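Local coordinates for malonyl CoA-acyl carrier protein transacylase (Mycobacterium tuberculosis, PDB 2QC3) that transfers the malonyl group from coenzyme A to the acyl carrier protein, the step that supplies malonyl-ACP for fatty acid biosynthesis, at residues L63-T68 with G94-Y99; S145-L150 with G161-A166; K229-A234 with M238-S243; T257-T262 with R281-V286. One frame throughout, in Å; residues are numbered along the deposited sequence.

Contact 1 (L63-T68 with G94-Y99); sequences LIVAAT and GEIAAY
Val65 and Thr68 of helix 57-77 meet Ile96 and Ala97 of helix 94-101 in a buried helix-helix contact of the acyltransferase core. Segment 94-99 begins at the last glycine, Gly94, of the GxSxG sequence, a probable nucleophile elbow around Ser92, which is the active-site serine by similarity. The two segments run roughly parallel, their axes 8.9 Å apart at closest approach and crossing at -32°. This close spacing is matched by a small residue at the crossing: the CA atoms of Val65 and Ala97 come within 5.3 Å of each other.

All the contacts across the segments are apolar. Val65 divides its two methyls between neighbouring partners. CG1, turned anti to the backbone N (chi1 169°), lies 4.2 Å from Ala97 CB, while CG2 reaches Ile96 CB at the same distance of 4.2 Å. Ala114 of helix 107-125 touches both Val65 and Ile96, so a third helix closes over this edge of the pair. The Ile96 side chain is about 9 Å from those of Ser92 and of His195, the other active-site residue by similarity.

The polar branch of Thr68 is spent outside the pair, in a hydrogen bond between OG1 and the carbonyl O of Pro270. Its methyl branch does the packing instead: with Thr68 CG2 anti to the backbone N, that carbon stands 3.5 Å from Ala97 CB.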
loop_
_atom_site.group_PDB
_atom_site.type_symbol
_atom_site.label_atom_id
_atom_site.label_comp_id
_atom_site.label_asym_id
_atom_site.label_seq_id
_atom_site.Cartn_x
_atom_site.Cartn_y
_atom_site.Cartn_z
ATOM N N LEU A 63 6.054 -8.730 3.104
ATOM C CA LEU A 63 6.849 -8.237 4.219
ATOM C C LEU A 63 6.227 -6.950 4.757
ATOM O O LEU A 63 6.077 -6.778 5.970
ATOM C CB LEU A 63 8.284 -7.986 3.749
ATOM C CG LEU A 63 9.378 -7.752 4.796
ATOM C CD1 LEU A 63 9.452 -8.937 5.753
ATOM C CD2 LEU A 63 10.713 -7.556 4.080
ATOM N N ILE A 64 5.855 -6.051 3.850
ATOM C CA ILE A 64 5.229 -4.794 4.243
ATOM C C ILE A 64 3.891 -5.045 4.931
ATOM O O ILE A 64 3.595 -4.433 5.959
ATOM C CB ILE A 64 5.013 -3.869 3.028
ATOM C CG1 ILE A 64 6.369 -3.378 2.517
ATOM C CG2 ILE A 64 4.130 -2.671 3.413
ATOM C CD1 ILE A 64 6.297 -2.668 1.182
ATOM N N VAL A 65 3.083 -5.939 4.366
ATOM C CA VAL A 65 1.790 -6.267 4.954
ATOM C C VAL A 65 2.013 -6.913 6.320
ATOM O O VAL A 65 1.275 -6.643 7.265
ATOM C CB VAL A 65 0.970 -7.234 4.042
ATOM C CG1 VAL A 65 -0.247 -7.761 4.794
ATOM C CG2 VAL A 65 0.513 -6.502 2.785
ATOM N N ALA A 66 3.042 -7.757 6.424
ATOM C CA ALA A 66 3.352 -8.427 7.690
ATOM C C ALA A 66 3.705 -7.405 8.781
ATOM O O ALA A 66 3.226 -7.499 9.910
ATOM C CB ALA A 66 4.516 -9.416 7.498
ATOM N N ALA A 67 4.543 -6.435 8.437
ATOM C CA ALA A 67 4.946 -5.400 9.383
ATOM C C ALA A 67 3.714 -4.621 9.830
ATOM O O ALA A 67 3.531 -4.340 11.021
ATOM C CB ALA A 67 5.941 -4.455 8.730
ATOM N N THR A 68 2.865 -4.284 8.865
ATOM C CA THR A 68 1.655 -3.536 9.163
ATOM C C THR A 68 0.721 -4.249 10.120
ATOM O O THR A 68 0.237 -3.653 11.086
ATOM C CB THR A 68 0.868 -3.174 7.881
ATOM O OG1 THR A 68 1.613 -2.210 7.133
ATOM C CG2 THR A 68 -0.499 -2.567 8.234
ATOM N N GLY A 94 -0.643 -1.875 0.253
ATOM C CA GLY A 94 -1.149 -1.559 1.581
ATOM C C GLY A 94 -2.635 -1.840 1.714
ATOM O O GLY A 94 -3.147 -2.019 2.815
ATOM N N GLU A 95 -3.349 -1.876 0.599
ATOM C CA GLU A 95 -4.778 -2.173 0.675
ATOM C C GLU A 95 -5.067 -3.534 1.310
ATOM O O GLU A 95 -6.065 -3.694 2.010
ATOM C CB GLU A 95 -5.420 -2.120 -0.707
ATOM C CG GLU A 95 -5.459 -0.727 -1.307
ATOM C CD GLU A 95 -6.617 -0.555 -2.256
ATOM O OE1 GLU A 95 -7.477 0.313 -1.988
ATOM O OE2 GLU A 95 -6.671 -1.295 -3.263
ATOM N N ILE A 96 -4.205 -4.518 1.068
ATOM C CA ILE A 96 -4.428 -5.849 1.641
ATOM C C ILE A 96 -4.394 -5.772 3.163
ATOM O O ILE A 96 -5.214 -6.389 3.843
ATOM C CB ILE A 96 -3.373 -6.873 1.133
ATOM C CG1 ILE A 96 -3.621 -7.170 -0.356
ATOM C CG2 ILE A 96 -3.464 -8.159 1.934
ATOM C CD1 ILE A 96 -2.574 -8.071 -1.004
ATOM N N ALA A 97 -3.442 -5.006 3.690
ATOM C CA ALA A 97 -3.319 -4.819 5.129
ATOM C C ALA A 97 -4.536 -4.030 5.617
ATOM O O ALA A 97 -5.115 -4.343 6.662
ATOM C CB ALA A 97 -2.026 -4.064 5.451
ATOM N N ALA A 98 -4.929 -3.015 4.852
ATOM C CA ALA A 98 -6.096 -2.201 5.200
ATOM C C ALA A 98 -7.339 -3.082 5.294
ATOM O O ALA A 98 -8.183 -2.893 6.176
ATOM C CB ALA A 98 -6.316 -1.111 4.158
ATOM N N TYR A 99 -7.453 -4.041 4.379
ATOM C CA TYR A 99 -8.591 -4.952 4.373
ATOM C C TYR A 99 -8.624 -5.776 5.653
ATOM O O TYR A 99 -9.685 -5.977 6.244
ATOM C CB TYR A 99 -8.523 -5.883 3.159
ATOM C CG TYR A 99 -9.118 -5.295 1.908
ATOM C CD1 TYR A 99 -8.958 -3.944 1.608
ATOM C CD2 TYR A 99 -9.832 -6.093 1.011
ATOM C CE1 TYR A 99 -9.489 -3.399 0.454
ATOM C CE2 TYR A 99 -10.370 -5.554 -0.157
ATOM C CZ TYR A 99 -10.196 -4.208 -0.425
ATOM O OH TYR A 99 -10.724 -3.655 -1.566
#

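Contact 2 (S145-L150 with G161-A166); sequences SRLEQL and GQIVAA
While Leu147 reaches across to Ala165, the flat groups of the helix 140-149 segment are tied to each other along its outer side. One face of the Arg146 guanidinium carries Leu150 CD2, a methyl 3.5 Å above the plane and displaced toward the rim. At the edge of the same group, in its plane, lies the amide carbon CD of Gln149. Arg146 NH1 donates to Gln149 OE1 over 3.0 Å; the acceptor is in the guanidinium plane, but the donor stands 54° out of the carbonyl plane and so misses the lone pairs. Gln149 then passes the chain on, NE2 donating to Ser145 OG at 3.1 Å with the hydroxyl tilted 22° from the amide plane.

The contact with the strand is purely apolar and rests on Leu147. Its CG is anti to the carbonyl carbon (chi1 -60°), which sends the forked end toward the sheet. The fork closes on a single methyl: Ala165 CB is 3.7 Å from Leu147 CD2 and 3.9 Å from Leu147 CD1. More loosely, Leu147 CD1 comes to 4.4 Å from Ile163 CG2. Leu175 of helix 169-177 touches both Leu147 and Ala165, and Pro154 of strand 153-159 also touches Leu147.

Strand 130-136, helix 140-149, strands 153-159 and 162-166, helix 169-177 and strand 184-187 follow one another as βαββαβ. The four strands lie side by side as 184-187, 130-136, 162-166, 153-159, each antiparallel to the next, the 4-1-3-2 order of the ferredoxin-like subdomain found in malonyl-CoA:ACP transacylases.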
loop_
_atom_site.group_PDB
_atom_site.type_symbol
_atom_site.label_atom_id
_atom_site.label_comp_id
_atom_site.label_asym_id
_atom_site.label_seq_id
_atom_site.Cartn_x
_atom_site.Cartn_y
_atom_site.Cartn_z
ATOM N N SER A 145 -1.119 15.371 -19.660
ATOM C CA SER A 145 -1.218 15.369 -21.115
ATOM C C SER A 145 0.029 14.744 -21.736
ATOM O O SER A 145 -0.061 13.931 -22.656
ATOM C CB SER A 145 -1.372 16.802 -21.622
ATOM O OG SER A 145 -1.180 16.874 -23.019
ATOM N N ARG A 146 1.197 15.121 -21.231
ATOM C CA ARG A 146 2.425 14.566 -21.763
ATOM C C ARG A 146 2.457 13.055 -21.555
ATOM O O ARG A 146 2.893 12.320 -22.434
ATOM C CB ARG A 146 3.647 15.213 -21.104
ATOM C CG ARG A 146 4.982 14.718 -21.666
ATOM C CD ARG A 146 5.036 14.888 -23.183
ATOM N NE ARG A 146 6.281 14.392 -23.764
ATOM C CZ ARG A 146 6.501 14.273 -25.072
ATOM N NH1 ARG A 146 5.555 14.612 -25.942
ATOM N NH2 ARG A 146 7.669 13.827 -25.513
ATOM N N LEU A 147 1.987 12.589 -20.399
ATOM C CA LEU A 147 1.980 11.155 -20.133
ATOM C C LEU A 147 1.167 10.392 -21.181
ATOM O O LEU A 147 1.616 9.369 -21.694
ATOM C CB LEU A 147 1.427 10.848 -18.731
ATOM C CG LEU A 147 2.125 11.419 -17.486
ATOM C CD1 LEU A 147 1.612 10.676 -16.241
ATOM C CD2 LEU A 147 3.634 11.262 -17.592
ATOM N N GLU A 148 -0.027 10.879 -21.497
ATOM C CA GLU A 148 -0.859 10.203 -22.493
ATOM C C GLU A 148 -0.174 10.212 -23.850
ATOM O O GLU A 148 -0.247 9.235 -24.585
ATOM C CB GLU A 148 -2.231 10.877 -22.605
ATOM C CG GLU A 148 -3.142 10.320 -23.677
ATOM C CD GLU A 148 -3.442 11.339 -24.755
ATOM O OE1 GLU A 148 -2.519 11.699 -25.519
ATOM O OE2 GLU A 148 -4.605 11.792 -24.833
ATOM N N GLN A 149 0.487 11.317 -24.170
ATOM C CA GLN A 149 1.200 11.450 -25.440
ATOM C C GLN A 149 2.253 10.355 -25.592
ATOM O O GLN A 149 2.529 9.908 -26.699
ATOM C CB GLN A 149 1.912 12.806 -25.528
ATOM C CG GLN A 149 1.017 14.043 -25.542
ATOM C CD GLN A 149 1.831 15.331 -25.438
ATOM O OE1 GLN A 149 2.747 15.561 -26.228
ATOM N NE2 GLN A 149 1.502 16.170 -24.459
ATOM N N LEU A 150 2.836 9.936 -24.471
ATOM C CA LEU A 150 3.884 8.920 -24.468
ATOM C C LEU A 150 3.399 7.512 -24.125
ATOM O O LEU A 150 4.210 6.606 -23.917
ATOM C CB LEU A 150 4.978 9.329 -23.483
ATOM C CG LEU A 150 5.611 10.699 -23.762
ATOM C CD1 LEU A 150 6.514 11.130 -22.602
ATOM C CD2 LEU A 150 6.393 10.623 -25.077
ATOM N N GLY A 161 0.419 17.768 -7.949
ATOM C CA GLY A 161 1.847 17.823 -8.215
ATOM C C GLY A 161 2.606 16.583 -7.776
ATOM O O GLY A 161 3.832 16.577 -7.769
ATOM N N GLN A 162 1.891 15.532 -7.392
ATOM C CA GLN A 162 2.544 14.296 -6.974
ATOM C C GLN A 162 1.929 13.123 -7.715
ATOM O O GLN A 162 0.898 12.581 -7.309
ATOM C CB GLN A 162 2.416 14.083 -5.463
ATOM C CG GLN A 162 3.199 15.090 -4.629
ATOM C CD GLN A 162 3.190 14.750 -3.152
ATOM O OE1 GLN A 162 3.554 13.641 -2.763
ATOM N NE2 GLN A 162 2.783 15.702 -2.322
ATOM N N ILE A 163 2.574 12.742 -8.813
ATOM C CA ILE A 163 2.098 11.644 -9.642
ATOM C C ILE A 163 3.220 10.645 -9.903
ATOM O O ILE A 163 4.404 10.963 -9.758
ATOM C CB ILE A 163 1.588 12.158 -11.017
ATOM C CG1 ILE A 163 0.400 13.101 -10.825
ATOM C CG2 ILE A 163 1.169 10.992 -11.905
ATOM C CD1 ILE A 163 0.776 14.447 -10.256
ATOM N N VAL A 164 2.835 9.426 -10.255
ATOM C CA VAL A 164 3.800 8.405 -10.601
ATOM C C VAL A 164 3.367 7.905 -11.975
ATOM O O VAL A 164 2.236 7.447 -12.157
ATOM C CB VAL A 164 3.815 7.228 -9.603
ATOM C CG1 VAL A 164 4.772 6.151 -10.110
ATOM C CG2 VAL A 164 4.256 7.707 -8.212
ATOM N N ALA A 165 4.258 8.037 -12.951
ATOM C CA ALA A 165 3.971 7.588 -14.299
ATOM C C ALA A 165 4.473 6.160 -14.430
ATOM O O ALA A 165 5.456 5.782 -13.793
ATOM C CB ALA A 165 4.665 8.488 -15.309
ATOM N N ALA A 166 3.798 5.366 -15.251
ATOM C CA ALA A 166 4.207 3.982 -15.453
ATOM C C ALA A 166 3.917 3.518 -16.870
ATOM O O ALA A 166 2.943 3.936 -17.492
ATOM C CB ALA A 166 3.512 3.076 -14.444
#

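Contact 3 (K229-A234 with M238-S243); sequences KPVTSA and MDTLVS
The carbonyl O of Ala234 accepts the backbone N-H of Met238 at 2.9 Å, the first-turn bond of helix 234-243, from its opening residue to segment 238-243. It is nearly straight, with an angle of 167° at the hydrogen and 161° at the oxygen, as expected for a bond from residue i+4 to residue i in an α-helix. The side chain of Met238 curls beside the same acceptor: Met238 CG lies 3.2 Å from Ala234 O, and CB is 3.5 Å from that oxygen. From there the chain bends at chi2 and chi3 and takes its end away from the loop, toward Tyr99 of helix 94-101.

The second meeting point is looser. Val231 and Thr240 meet at a slant, Val231 CG1 standing 4.1 Å from Thr240 OG1. That hydroxyl oxygen is hydrogen-bonded to the carbonyl O of Ala236 in the preceding turn, so its approach to the valine methyl is mere van der Waals packing. Behind Val231, backbone bonding to Leu222 fixes the loop beside the short strand 221-222.

Polar groups also complete the start of the helix. Ser233 OG takes the backbone N of Ala236, and Asp217 OD2 takes that of Ala234. Ser233 is therefore a true N-cap by position and by bonding, and the whole is a capped helix start with the incoming loop folded back along the first turns of helix 234-243.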
loop_
_atom_site.group_PDB
_atom_site.type_symbol
_atom_site.label_atom_id
_atom_site.label_comp_id
_atom_site.label_asym_id
_atom_site.label_seq_id
_atom_site.Cartn_x
_atom_site.Cartn_y
_atom_site.Cartn_z
ATOM N N LYS A 229 -13.577 5.807 -2.774
ATOM C CA LYS A 229 -14.891 5.573 -2.175
ATOM C C LYS A 229 -14.891 4.277 -1.373
ATOM O O LYS A 229 -14.150 3.342 -1.680
ATOM C CB LYS A 229 -15.968 5.499 -3.256
ATOM C CG LYS A 229 -16.133 6.776 -4.062
ATOM C CD LYS A 229 -16.738 7.896 -3.252
ATOM C CE LYS A 229 -16.905 9.133 -4.126
ATOM N NZ LYS A 229 -17.554 10.266 -3.405
ATOM N N PRO A 230 -15.733 4.197 -0.336
ATOM C CA PRO A 230 -15.767 2.975 0.466
ATOM C C PRO A 230 -16.368 1.735 -0.202
ATOM O O PRO A 230 -17.260 1.835 -1.040
ATOM C CB PRO A 230 -16.545 3.400 1.712
ATOM C CG PRO A 230 -17.441 4.471 1.213
ATOM C CD PRO A 230 -16.576 5.252 0.258
ATOM N N VAL A 231 -15.827 0.574 0.155
ATOM C CA VAL A 231 -16.330 -0.703 -0.337
ATOM C C VAL A 231 -17.046 -1.237 0.891
ATOM O O VAL A 231 -16.429 -1.478 1.927
ATOM C CB VAL A 231 -15.194 -1.658 -0.762
ATOM C CG1 VAL A 231 -14.683 -1.259 -2.143
ATOM C CG2 VAL A 231 -14.055 -1.613 0.251
ATOM N N THR A 232 -18.356 -1.405 0.769
ATOM C CA THR A 232 -19.197 -1.831 1.878
ATOM C C THR A 232 -19.485 -3.317 2.043
ATOM O O THR A 232 -20.048 -3.727 3.061
ATOM C CB THR A 232 -20.535 -1.091 1.805
ATOM O OG1 THR A 232 -21.188 -1.418 0.571
ATOM C CG2 THR A 232 -20.299 0.419 1.852
ATOM N N SER A 233 -19.126 -4.126 1.053
ATOM C CA SER A 233 -19.367 -5.560 1.153
ATOM C C SER A 233 -18.101 -6.344 0.855
ATOM O O SER A 233 -17.236 -5.881 0.112
ATOM C CB SER A 233 -20.470 -5.995 0.179
ATOM O OG SER A 233 -20.025 -5.922 -1.164
ATOM N N ALA A 234 -18.001 -7.533 1.439
ATOM C CA ALA A 234 -16.850 -8.397 1.232
ATOM C C ALA A 234 -16.588 -8.588 -0.257
ATOM O O ALA A 234 -15.463 -8.411 -0.732
ATOM C CB ALA A 234 -17.095 -9.751 1.892
ATOM N N MET A 238 -13.323 -7.312 -2.321
ATOM C CA MET A 238 -12.390 -8.241 -2.955
ATOM C C MET A 238 -12.311 -8.072 -4.466
ATOM O O MET A 238 -11.218 -8.098 -5.033
ATOM C CB MET A 238 -12.744 -9.689 -2.600
ATOM C CG MET A 238 -12.645 -9.982 -1.111
ATOM S SD MET A 238 -11.062 -9.460 -0.390
ATOM C CE MET A 238 -9.971 -10.781 -0.993
ATOM N N ASP A 239 -13.459 -7.892 -5.116
ATOM C CA ASP A 239 -13.481 -7.700 -6.564
ATOM C C ASP A 239 -12.680 -6.452 -6.926
ATOM O O ASP A 239 -11.938 -6.436 -7.902
ATOM C CB ASP A 239 -14.921 -7.545 -7.076
ATOM C CG ASP A 239 -15.699 -8.849 -7.038
ATOM O OD1 ASP A 239 -15.066 -9.917 -6.913
ATOM O OD2 ASP A 239 -16.943 -8.808 -7.147
ATOM N N THR A 240 -12.839 -5.404 -6.129
ATOM C CA THR A 240 -12.120 -4.164 -6.370
ATOM C C THR A 240 -10.626 -4.345 -6.128
ATOM O O THR A 240 -9.803 -3.809 -6.876
ATOM C CB THR A 240 -12.665 -3.040 -5.476
ATOM O OG1 THR A 240 -14.024 -2.780 -5.842
ATOM C CG2 THR A 240 -11.844 -1.766 -5.633
ATOM N N LEU A 241 -10.281 -5.099 -5.087
ATOM C CA LEU A 241 -8.879 -5.364 -4.764
ATOM C C LEU A 241 -8.187 -6.084 -5.924
ATOM O O LEU A 241 -7.083 -5.719 -6.321
ATOM C CB LEU A 241 -8.776 -6.215 -3.492
ATOM C CG LEU A 241 -7.387 -6.765 -3.129
ATOM C CD1 LEU A 241 -6.406 -5.631 -2.929
ATOM C CD2 LEU A 241 -7.476 -7.605 -1.880
ATOM N N VAL A 242 -8.844 -7.102 -6.475
ATOM C CA VAL A 242 -8.267 -7.852 -7.583
ATOM C C VAL A 242 -8.079 -6.930 -8.783
ATOM O O VAL A 242 -7.011 -6.878 -9.391
ATOM C CB VAL A 242 -9.175 -9.028 -7.981
ATOM C CG1 VAL A 242 -8.591 -9.760 -9.186
ATOM C CG2 VAL A 242 -9.320 -9.980 -6.806
ATOM N N SER A 243 -9.125 -6.180 -9.100
ATOM C CA SER A 243 -9.090 -5.258 -10.221
ATOM C C SER A 243 -8.013 -4.174 -10.083
ATOM O O SER A 243 -7.418 -3.761 -11.077
ATOM C CB SER A 243 -10.473 -4.624 -10.393
ATOM O OG SER A 243 -10.490 -3.761 -11.505
#

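Contact 4 (T257-T262 with R281-V286); sequences TLREHT and RELRGV
Arg259 of helix 251-260 crosses Glu282 at an oblique angle. The guanidinium and carboxylate planes are only 5° apart, yet they are not coplanar: the carboxylate is stepped to the side of the guanidinium plane on which Glu282 CA lies, displaced beyond the NH2 edge. Glu282 CA itself is 3.6 Å above that plane and shifted toward the rim. A bend at chi3 (-43°) turns the arginine end onto the glutamate. Their salt bridge, Arg259 NH2 to Glu282 OE2 at 2.6 Å, is of doubtful length, because NH2 is modelled too close to a neighbouring atom, and the offset of the carboxylate from NH2 is equally unsure.

Leu283 sets its two methyls against successive residues of the opposing helix. CD2 reaches the backbone, 3.3 Å from Arg259 CA, and is also 3.8 Å from Arg259 CB, beneath the aliphatic start of the arginine. CD1 lies 4.0 Å from Leu258 CB. The leucine contacts are thus on the buried side, and the ion pair on the more exposed side.

Leu283 also touches Val263 and Ile266. The type II turn from Leu283 to Val286, after helix 275-282, thereby packs against helix 251-260 and strand 263-268, next to the outermost strand 288-290.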
loop_
_atom_site.group_PDB
_atom_site.type_symbol
_atom_site.label_atom_id
_atom_site.label_comp_id
_atom_site.label_asym_id
_atom_site.label_seq_id
_atom_site.Cartn_x
_atom_site.Cartn_y
_atom_site.Cartn_z
ATOM N N THR A 257 -11.777 11.905 0.425
ATOM C CA THR A 257 -12.875 11.270 1.141
ATOM C C THR A 257 -12.671 11.374 2.652
ATOM O O THR A 257 -13.633 11.504 3.409
ATOM C CB THR A 257 -13.014 9.787 0.742
ATOM O OG1 THR A 257 -13.349 9.702 -0.652
ATOM C CG2 THR A 257 -14.107 9.110 1.570
ATOM N N LEU A 258 -11.419 11.312 3.091
ATOM C CA LEU A 258 -11.117 11.425 4.514
ATOM C C LEU A 258 -11.551 12.807 4.991
ATOM O O LEU A 258 -12.098 12.960 6.084
ATOM C CB LEU A 258 -9.619 11.240 4.761
ATOM C CG LEU A 258 -9.055 9.859 4.414
ATOM C CD1 LEU A 258 -7.540 9.851 4.607
ATOM C CD2 LEU A 258 -9.720 8.807 5.301
ATOM N N ARG A 259 -11.310 13.806 4.149
ATOM C CA ARG A 259 -11.673 15.185 4.452
ATOM C C ARG A 259 -13.187 15.271 4.665
ATOM O O ARG A 259 -13.662 15.949 5.581
ATOM C CB ARG A 259 -11.248 16.096 3.297
ATOM C CG ARG A 259 -11.049 17.552 3.680
ATOM C CD ARG A 259 -10.641 18.391 2.478
ATOM N NE ARG A 259 -9.635 17.722 1.654
ATOM C CZ ARG A 259 -9.042 18.275 0.598
ATOM N NH1 ARG A 259 -9.349 19.514 0.233
ATOM N NH2 ARG A 259 -8.158 17.583 -0.107
ATOM N N GLU A 260 -13.936 14.573 3.816
ATOM C CA GLU A 260 -15.393 14.556 3.914
ATOM C C GLU A 260 -15.854 14.119 5.299
ATOM O O GLU A 260 -16.838 14.636 5.826
ATOM C CB GLU A 260 -15.986 13.617 2.864
ATOM C CG GLU A 260 -16.102 14.222 1.479
ATOM C CD GLU A 260 -16.668 13.237 0.474
ATOM O OE1 GLU A 260 -17.644 12.539 0.819
ATOM O OE2 GLU A 260 -16.143 13.164 -0.657
ATOM N N HIS A 261 -15.145 13.159 5.880
ATOM C CA HIS A 261 -15.473 12.664 7.209
ATOM C C HIS A 261 -14.855 13.579 8.255
ATOM O O HIS A 261 -14.134 14.521 7.923
ATOM C CB HIS A 261 -14.939 11.244 7.389
ATOM C CG HIS A 261 -15.595 10.234 6.503
ATOM N ND1 HIS A 261 -15.659 10.375 5.133
ATOM C CD2 HIS A 261 -16.228 9.071 6.790
ATOM C CE1 HIS A 261 -16.303 9.345 4.615
ATOM N NE2 HIS A 261 -16.658 8.539 5.600
ATOM N N THR A 262 -15.136 13.303 9.523
ATOM C CA THR A 262 -14.592 14.114 10.602
ATOM C C THR A 262 -13.338 13.458 11.157
ATOM O O THR A 262 -13.266 13.125 12.342
ATOM C CB THR A 262 -15.621 14.295 11.740
ATOM O OG1 THR A 262 -16.854 14.774 11.189
ATOM C CG2 THR A 262 -15.115 15.303 12.767
ATOM N N ARG A 281 -1.767 17.370 4.229
ATOM C CA ARG A 281 -2.040 18.456 3.303
ATOM C C ARG A 281 -3.519 18.772 3.099
ATOM O O ARG A 281 -3.888 19.934 2.934
ATOM C CB ARG A 281 -1.370 18.177 1.953
ATOM C CG ARG A 281 -1.281 19.403 1.060
ATOM C CD ARG A 281 -0.530 19.144 -0.247
ATOM N NE ARG A 281 0.909 18.948 -0.068
ATOM C CZ ARG A 281 1.485 17.780 0.207
ATOM N NH1 ARG A 281 0.751 16.683 0.339
ATOM N NH2 ARG A 281 2.802 17.706 0.343
ATOM N N GLU A 282 -4.367 17.749 3.118
ATOM C CA GLU A 282 -5.795 17.966 2.918
ATOM C C GLU A 282 -6.533 18.050 4.249
ATOM O O GLU A 282 -7.556 18.727 4.360
ATOM C CB GLU A 282 -6.394 16.843 2.065
ATOM C CG GLU A 282 -5.562 16.470 0.841
ATOM C CD GLU A 282 -5.221 17.653 -0.042
ATOM O OE1 GLU A 282 -4.356 17.496 -0.931
ATOM O OE2 GLU A 282 -5.817 18.736 0.145
ATOM N N LEU A 283 -6.012 17.356 5.255
ATOM C CA LEU A 283 -6.623 17.355 6.578
ATOM C C LEU A 283 -5.789 18.242 7.492
ATOM O O LEU A 283 -5.170 17.760 8.433
ATOM C CB LEU A 283 -6.660 15.933 7.140
ATOM C CG LEU A 283 -7.288 14.865 6.242
ATOM C CD1 LEU A 283 -7.137 13.507 6.895
ATOM C CD2 LEU A 283 -8.750 15.182 5.994
ATOM N N ARG A 284 -5.773 19.538 7.203
ATOM C CA ARG A 284 -4.994 20.485 7.992
ATOM C C ARG A 284 -5.532 20.658 9.405
ATOM O O ARG A 284 -6.736 20.749 9.615
ATOM C CB ARG A 284 -4.952 21.840 7.283
ATOM C CG ARG A 284 -4.296 21.786 5.918
ATOM C CD ARG A 284 -4.373 23.124 5.204
ATOM N NE ARG A 284 -3.868 23.026 3.837
ATOM C CZ ARG A 284 -3.956 23.994 2.930
ATOM N NH1 ARG A 284 -4.535 25.148 3.237
ATOM N NH2 ARG A 284 -3.465 23.806 1.710
ATOM N N GLY A 285 -4.623 20.699 10.373
ATOM C CA GLY A 285 -5.027 20.859 11.757
ATOM C C GLY A 285 -5.247 19.517 12.420
ATOM O O GLY A 285 -5.563 19.447 13.610
ATOM N N VAL A 286 -5.075 18.449 11.647
ATOM C CA VAL A 286 -5.251 17.097 12.159
ATOM C C VAL A 286 -3.903 16.484 12.517
ATOM O O VAL A 286 -3.024 16.356 11.670
ATOM C CB VAL A 286 -5.940 16.186 11.113
ATOM C CG1 VAL A 286 -6.188 14.801 11.706
ATOM C CG2 VAL A 286 -7.242 16.820 10.648
#

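Contact 1 is the most central, about 7 Å from the centre of the chain, and wholly buried; contact 2 is also buried where it touches, but lies in the separate small subdomain some 20 Å out. Both are apolar across their segments. Contacts 3 and 4 are only partly buried and bring in polar groups, a helical backbone bond in one and an ion pair of less certain geometry on the more exposed side in the other. Contacts 1 and 3 adjoin directly where helices 94-101 and 234-243 pack together, Tyr99 CD2 lying 3.8 Å from Met238 SD. Contact 2 meets contact 4 through Gln162 NE2 and Arg281 NH2 at 3.3 Å, a touch between the small subdomain and the larger one.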